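Local structure of copper-containing nitrite reductase (Thermus scotoductus, 6HBE) at residues 193-197 with 255-259; 259-265 with 277-283. The protein probably reduces nitrite to nitric oxide with electrons from cytochrome c, working as a homotrimer with bound copper ions. All coordinates share one frame; numbering follows the deposited sequence.

Interaction 1: residues 193-197 with 255-259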
# COMPACT_ATOMS: atom_id res chain seq x y z
N PRO C 193 24.35 -16.00 -15.72
CA PRO C 193 25.64 -16.59 -15.32
C PRO C 193 26.62 -15.53 -14.82
O PRO C 193 26.78 -14.51 -15.46
CB PRO C 193 26.17 -17.25 -16.63
CG PRO C 193 24.94 -17.41 -17.50
CD PRO C 193 24.09 -16.20 -17.16
N VAL C 194 27.25 -15.80 -13.67
CA VAL C 194 28.31 -14.97 -13.10
C VAL C 194 29.41 -15.89 -12.55
O VAL C 194 29.21 -17.08 -12.44
CB VAL C 194 27.78 -14.03 -11.97
CG1 VAL C 194 26.64 -13.12 -12.49
CG2 VAL C 194 27.39 -14.79 -10.71
N ARG C 195 30.56 -15.31 -12.23
CA ARG C 195 31.67 -16.04 -11.59
C ARG C 195 31.93 -15.52 -10.17
O ARG C 195 31.90 -14.29 -9.93
CB ARG C 195 32.97 -15.84 -12.38
CG ARG C 195 32.92 -16.26 -13.84
CD ARG C 195 34.30 -16.08 -14.49
NE ARG C 195 34.23 -16.31 -15.93
CZ ARG C 195 34.99 -15.72 -16.85
NH1 ARG C 195 35.95 -14.84 -16.53
NH2 ARG C 195 34.79 -16.01 -18.14
N PRO C 196 32.29 -16.43 -9.23
CA PRO C 196 32.81 -15.98 -7.94
C PRO C 196 33.95 -14.99 -8.12
O PRO C 196 34.76 -15.17 -9.05
CB PRO C 196 33.29 -17.27 -7.28
CG PRO C 196 32.47 -18.34 -7.91
CD PRO C 196 32.29 -17.90 -9.34
N GLY C 197 33.97 -13.94 -7.31
CA GLY C 197 34.91 -12.82 -7.46
C GLY C 197 34.57 -11.75 -8.49
O GLY C 197 35.23 -10.73 -8.51
N VAL C 255 30.89 -10.61 -6.25
CA VAL C 255 30.34 -11.93 -5.97
C VAL C 255 31.35 -12.59 -5.00
O VAL C 255 32.56 -12.64 -5.33
CB VAL C 255 30.16 -12.79 -7.24
CG1 VAL C 255 29.56 -14.14 -6.90
CG2 VAL C 255 29.26 -12.13 -8.28
N PRO C 256 30.89 -13.05 -3.82
CA PRO C 256 31.76 -13.77 -2.88
C PRO C 256 32.45 -15.00 -3.52
O PRO C 256 32.00 -15.51 -4.54
CB PRO C 256 30.80 -14.21 -1.76
CG PRO C 256 29.70 -13.18 -1.78
CD PRO C 256 29.55 -12.85 -3.24
N PRO C 257 33.55 -15.47 -2.91
CA PRO C 257 34.34 -16.52 -3.57
C PRO C 257 33.81 -17.94 -3.43
O PRO C 257 34.61 -18.88 -3.24
CB PRO C 257 35.73 -16.36 -2.92
CG PRO C 257 35.44 -15.75 -1.58
CD PRO C 257 34.28 -14.81 -1.82
N VAL C 258 32.49 -18.13 -3.55
CA VAL C 258 31.85 -19.41 -3.33
C VAL C 258 30.80 -19.58 -4.41
O VAL C 258 30.00 -18.67 -4.63
CB VAL C 258 31.16 -19.48 -1.94
CG1 VAL C 258 30.42 -20.79 -1.76
CG2 VAL C 258 32.15 -19.26 -0.81
N GLU C 259 30.80 -20.75 -5.07
CA GLU C 259 29.85 -21.06 -6.13
C GLU C 259 28.43 -21.30 -5.58
O GLU C 259 28.26 -21.70 -4.43
CB GLU C 259 30.28 -22.34 -6.89
CG GLU C 259 31.59 -22.21 -7.66
CD GLU C 259 31.89 -23.41 -8.56
OE1 GLU C 259 31.72 -24.57 -8.11
OE2 GLU C 259 32.28 -23.21 -9.72
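V194 holds CG2 in the slot between its backbone N and carbonyl carbon (chi1 -57°), while in V255 CG1 lies opposite the backbone N (chi1 -179°) and CG2 takes the place beside it. With these settings the two CG2 methyls meet at 4.1 Å, the valine side chains slanting across each other. The branch point of V255, CB, lies 3.5 Å from R195 O, and its other methyl, CG1, rests 3.9 Å from P196 CA. One backbone bond ties the two segments, from G197 N to V255 O at 2.8 Å; it is bent (139° at the hydrogen), and the donor comes in from well above the carbonyl plane. G197 has positive phi, a conformation that glycine adopts easily. The fold here is a cupredoxin-type beta sandwich, and both segments pass from one sheet to the other: 193-197 leads from edge strand 192-194 toward strand 199-208, while the loop holding 255-259 leads from strand 248-254 toward strand 260-266. The ring of P196 fills the bend of this second connection, with CB 3.5 Å from P256 O and 3.9 Å from P257 CA. P196 CG meets E259 CG at 4.0 Å, so this glutamate contributes methylene rather than charge to the contact. The carboxylate is held farther on, where E259 OE2 accepts a hydrogen bond from K284 N. E259 O is bound by R88 of the second subunit, whose N83 and T84 pack on P256 and V258.

Interaction 2: residues 259-265 with 277-283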
# COMPACT_ATOMS: atom_id res chain seq x y z
N GLU C 259 30.80 -20.75 -5.07
CA GLU C 259 29.85 -21.06 -6.13
C GLU C 259 28.43 -21.30 -5.58
O GLU C 259 28.26 -21.70 -4.43
CB GLU C 259 30.28 -22.34 -6.89
CG GLU C 259 31.59 -22.21 -7.66
CD GLU C 259 31.89 -23.41 -8.56
OE1 GLU C 259 31.72 -24.57 -8.11
OE2 GLU C 259 32.28 -23.21 -9.72
N GLY C 260 27.43 -21.11 -6.44
CA GLY C 260 26.04 -21.36 -6.13
C GLY C 260 25.13 -20.19 -6.53
O GLY C 260 25.58 -19.20 -7.11
N ASP C 261 23.86 -20.33 -6.21
CA ASP C 261 22.85 -19.33 -6.60
C ASP C 261 22.79 -18.16 -5.58
O ASP C 261 22.73 -18.40 -4.38
CB ASP C 261 21.47 -19.98 -6.70
CG ASP C 261 21.31 -20.84 -7.94
OD1 ASP C 261 22.24 -20.90 -8.79
OD2 ASP C 261 20.23 -21.48 -8.06
N TYR C 262 22.83 -16.93 -6.09
CA TYR C 262 22.67 -15.73 -5.31
C TYR C 262 21.40 -15.06 -5.85
O TYR C 262 21.40 -14.54 -6.97
CB TYR C 262 23.89 -14.80 -5.48
CG TYR C 262 25.19 -15.33 -4.86
CD1 TYR C 262 26.03 -16.19 -5.57
CD2 TYR C 262 25.58 -14.96 -3.59
CE1 TYR C 262 27.23 -16.68 -5.02
CE2 TYR C 262 26.76 -15.45 -2.99
CZ TYR C 262 27.59 -16.30 -3.72
OH TYR C 262 28.77 -16.78 -3.17
N THR C 263 20.32 -15.13 -5.07
CA THR C 263 18.98 -14.78 -5.57
C THR C 263 18.75 -13.26 -5.46
O THR C 263 18.91 -12.69 -4.39
CB THR C 263 17.92 -15.60 -4.80
OG1 THR C 263 18.06 -16.98 -5.16
CG2 THR C 263 16.52 -15.17 -5.13
N LEU C 264 18.31 -12.65 -6.55
CA LEU C 264 17.92 -11.23 -6.60
C LEU C 264 16.42 -11.13 -6.33
O LEU C 264 15.60 -11.81 -6.99
CB LEU C 264 18.23 -10.67 -7.99
CG LEU C 264 17.89 -9.21 -8.25
CD1 LEU C 264 18.88 -8.32 -7.49
CD2 LEU C 264 17.90 -8.88 -9.75
N VAL C 265 16.04 -10.27 -5.39
CA VAL C 265 14.63 -10.24 -4.94
C VAL C 265 14.33 -8.88 -4.32
O VAL C 265 15.25 -8.15 -3.83
CB VAL C 265 14.36 -11.43 -3.97
CG1 VAL C 265 15.07 -11.25 -2.64
CG2 VAL C 265 12.86 -11.69 -3.75
N LEU C 277 11.50 -11.97 -8.63
CA LEU C 277 12.55 -12.79 -8.04
C LEU C 277 13.33 -13.37 -9.25
O LEU C 277 12.71 -13.79 -10.24
CB LEU C 277 11.93 -13.91 -7.17
CG LEU C 277 12.90 -14.85 -6.38
CD1 LEU C 277 12.29 -15.38 -5.07
CD2 LEU C 277 13.43 -16.01 -7.23
N GLY C 278 14.67 -13.33 -9.20
CA GLY C 278 15.55 -13.93 -10.24
C GLY C 278 16.83 -14.52 -9.62
O GLY C 278 17.02 -14.40 -8.40
N ILE C 279 17.66 -15.18 -10.44
CA ILE C 279 18.84 -15.93 -9.93
C ILE C 279 20.11 -15.47 -10.66
O ILE C 279 20.12 -15.45 -11.89
CB ILE C 279 18.68 -17.45 -10.15
CG1 ILE C 279 17.55 -18.00 -9.30
CG2 ILE C 279 19.97 -18.21 -9.78
CD1 ILE C 279 17.08 -19.40 -9.64
N LEU C 280 21.16 -15.11 -9.89
CA LEU C 280 22.54 -14.99 -10.38
C LEU C 280 23.26 -16.33 -10.07
O LEU C 280 23.47 -16.65 -8.92
CB LEU C 280 23.25 -13.84 -9.67
CG LEU C 280 22.49 -12.49 -9.64
CD1 LEU C 280 23.30 -11.42 -8.93
CD2 LEU C 280 22.09 -12.02 -11.02
N ARG C 281 23.60 -17.10 -11.10
CA ARG C 281 24.15 -18.45 -10.92
C ARG C 281 25.67 -18.41 -11.05
O ARG C 281 26.20 -18.31 -12.16
CB ARG C 281 23.51 -19.44 -11.90
CG ARG C 281 23.95 -20.91 -11.73
CD ARG C 281 22.89 -21.87 -12.25
NE ARG C 281 21.73 -21.97 -11.36
CZ ARG C 281 20.57 -22.58 -11.65
NH1 ARG C 281 20.32 -23.14 -12.85
NH2 ARG C 281 19.62 -22.64 -10.71
N ALA C 282 26.35 -18.49 -9.90
CA ALA C 282 27.80 -18.29 -9.84
C ALA C 282 28.51 -19.63 -10.05
O ALA C 282 28.24 -20.61 -9.32
CB ALA C 282 28.21 -17.66 -8.51
N LYS C 283 29.34 -19.68 -11.10
CA LYS C 283 30.19 -20.87 -11.43
C LYS C 283 31.55 -20.41 -11.87
O LYS C 283 31.66 -19.45 -12.64
CB LYS C 283 29.60 -21.69 -12.57
CG LYS C 283 28.33 -22.39 -12.19
CD LYS C 283 27.82 -23.30 -13.29
CE LYS C 283 26.56 -24.03 -12.83
NZ LYS C 283 25.71 -24.39 -13.99
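D261 and R281 form a side-on salt bridge across a non-hydrogen-bonded pair of the two strands. R281 NE reaches D261 OD1 at 2.8 Å, and R281 NH2 reaches D261 OD2 at 3.0 Å; each oxygen uses its syn lone pair. The NE bond is nearly straight (171°), and the carboxylate and guanidinium planes lie only 11° apart, so the two grips together fix the rotation of both groups. The arginine gets there by bending at chi3 (-74°), with its methylenes curled beside OD1. A leucine in place of R281 would probably leave the D261 carboxylate without its paired charge and freer to turn. I279 CG2 presses on D261 CG at 3.5 Å, and P191 touches R281. Further along this face, T263 CG2 meets L277 CD2 at 3.8 Å, and V265 CG2 meets L277 CD1 at 4.0 Å. On the reverse face, the edge of the Y262 ring receives A282 CB, 3.8 Å from CE1, while Y262 OH bonds to V258 O. Beneath the side chains, G260 with A282, Y262 with L280 and L264 with G278 exchange two backbone hydrogen bonds each. Strand 213-217 flanks 260-266, and the second subunit adds Q85, whose NE2 bonds to D261 O, and M123, which packs on L277. The whole is a regular antiparallel pair within one sheet of a cupredoxin-type beta sandwich.

The two interactions follow one another along the chain and share E259, with centres about 9 Å apart. They also join backbone to backbone: V194 O probably accepts from K283 N at 2.9 Å, and V194 N probably donates to R281 O at 3.1 Å, setting strand 192-194 parallel to 277-282. P256 CB packs 3.6 Å from Y262 OH. Interaction 1 lies away from the metal sites, whereas interaction 2 runs toward copper: the V265 side chain is about 6 Å from a bound copper ion and about 5 Å from that of H267, which, as in other copper nitrite reductases, probably shares a copper site with H80 and H114 of a neighbouring subunit. Both touch the second subunit.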